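Local coordinates for protein HPV18 E7 (Human papillomavirus type 18, PDB 6IWD) that probably drives quiescent host cells from G1 into S phase so that the virus can replicate its genome, this piece being its zinc-binding C-terminal domain, at residues Asp31-Arg34 / Ala35-Leu39. Residues are numbered along the deposited sequence; the frame is centred on the assembly and turned at random.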
# COMPACT_ATOMS: atom_id res chain seq x y z
N ASP B 31 9.38 4.39 -1.80
CA ASP B 31 8.26 3.60 -2.31
C ASP B 31 7.21 3.36 -1.24
O ASP B 31 6.00 3.39 -1.53
CB ASP B 31 8.74 2.26 -2.86
CG ASP B 31 9.49 2.39 -4.18
OD1 ASP B 31 9.45 3.48 -4.79
OD2 ASP B 31 10.10 1.38 -4.60
N ASP B 32 7.63 3.09 -0.00
CA ASP B 32 6.62 2.86 1.04
C ASP B 32 5.94 4.16 1.43
O ASP B 32 4.75 4.15 1.80
CB ASP B 32 7.25 2.18 2.26
CG ASP B 32 7.58 0.69 2.01
OD1 ASP B 32 6.89 0.02 1.19
OD2 ASP B 32 8.53 0.19 2.64
N LEU B 33 6.64 5.29 1.33
CA LEU B 33 6.00 6.58 1.55
C LEU B 33 4.90 6.82 0.52
O LEU B 33 3.79 7.23 0.87
CB LEU B 33 7.04 7.70 1.52
CG LEU B 33 6.41 9.10 1.53
CD1 LEU B 33 5.63 9.35 2.81
CD2 LEU B 33 7.45 10.20 1.33
N ARG B 34 5.20 6.57 -0.76
CA ARG B 34 4.18 6.76 -1.80
C ARG B 34 2.99 5.85 -1.57
O ARG B 34 1.83 6.28 -1.71
CB ARG B 34 4.78 6.49 -3.19
CG ARG B 34 3.89 6.96 -4.33
CD ARG B 34 3.92 8.46 -4.41
NE ARG B 34 5.18 8.90 -4.98
CZ ARG B 34 5.79 10.05 -4.70
NH1 ARG B 34 5.28 10.91 -3.82
NH2 ARG B 34 6.94 10.33 -5.29
N ALA B 35 3.25 4.59 -1.20
CA ALA B 35 2.16 3.65 -0.94
C ALA B 35 1.28 4.13 0.21
O ALA B 35 0.05 3.98 0.16
CB ALA B 35 2.74 2.27 -0.65
N PHE B 36 1.90 4.69 1.25
CA PHE B 36 1.17 5.24 2.39
C PHE B 36 0.33 6.45 1.98
O PHE B 36 -0.84 6.55 2.36
CB PHE B 36 2.19 5.59 3.48
CG PHE B 36 1.59 6.03 4.80
CD1 PHE B 36 0.45 5.43 5.32
CD2 PHE B 36 2.22 7.01 5.56
CE1 PHE B 36 -0.08 5.85 6.55
CE2 PHE B 36 1.71 7.41 6.79
CZ PHE B 36 0.56 6.83 7.28
N GLN B 37 0.92 7.37 1.21
CA GLN B 37 0.16 8.49 0.65
C GLN B 37 -1.06 8.00 -0.13
O GLN B 37 -2.17 8.51 0.05
CB GLN B 37 1.09 9.34 -0.25
CG GLN B 37 2.16 10.11 0.52
CD GLN B 37 3.22 10.73 -0.39
OE1 GLN B 37 3.47 10.25 -1.51
NE2 GLN B 37 3.84 11.81 0.08
N GLN B 38 -0.88 6.97 -0.97
CA GLN B 38 -1.99 6.46 -1.77
C GLN B 38 -3.13 5.93 -0.89
O GLN B 38 -4.30 6.06 -1.26
CB GLN B 38 -1.47 5.37 -2.72
CG GLN B 38 -2.54 4.77 -3.65
CD GLN B 38 -3.20 5.82 -4.54
OE1 GLN B 38 -2.53 6.58 -5.21
NE2 GLN B 38 -4.53 5.85 -4.53
N LEU B 39 -2.81 5.38 0.29
CA LEU B 39 -3.87 4.87 1.16
C LEU B 39 -4.80 5.99 1.62
O LEU B 39 -6.01 5.78 1.77
CB LEU B 39 -3.26 4.14 2.37
CG LEU B 39 -2.50 2.87 2.02
CD1 LEU B 39 -2.04 2.09 3.27
CD2 LEU B 39 -3.34 1.98 1.12
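Arg34 and Gln37, three residues apart on helix 30-41, join their side chains through one hydrogen bond. Gln37 starts its reach at CB, 3.5 Å from Arg34 O, and its CG lies 3.3 Å from Leu33 O. Because CG sits beside the backbone N (chi1 -69°) and the chain then runs extended, the amide is carried back over the preceding turn. There Gln37 OE1 accepts a bent hydrogen bond (147° at the hydrogen) from NH1 of Arg34 at 3.0 Å, on a lone pair in the amide plane but somewhat off the guanidinium plane; CD of Arg34 approaches the same oxygen at 3.4 Å. The arginine curls to meet it, bent at chi2 and chi3, and the guanidinium and amide planes stand 24° apart. NE2 of Gln37 lies 4.0 Å from CG of Leu33 and bonds to a polar side chain of another protein's chain. Towards that chain Arg34 directs NH1, in a salt bridge to an acidic side chain, and NH2, hydrogen-bonded to a polar one, so the intrahelical bond links two residues that face the bound partner. The backbone bond from Gln37 N to Leu33 O, 2.9 Å, belongs to the same turn. This is i to i+3 side-chain pairing on an alpha-helix, here the one packed against the beta-hairpin in the zinc-binding domain of E7.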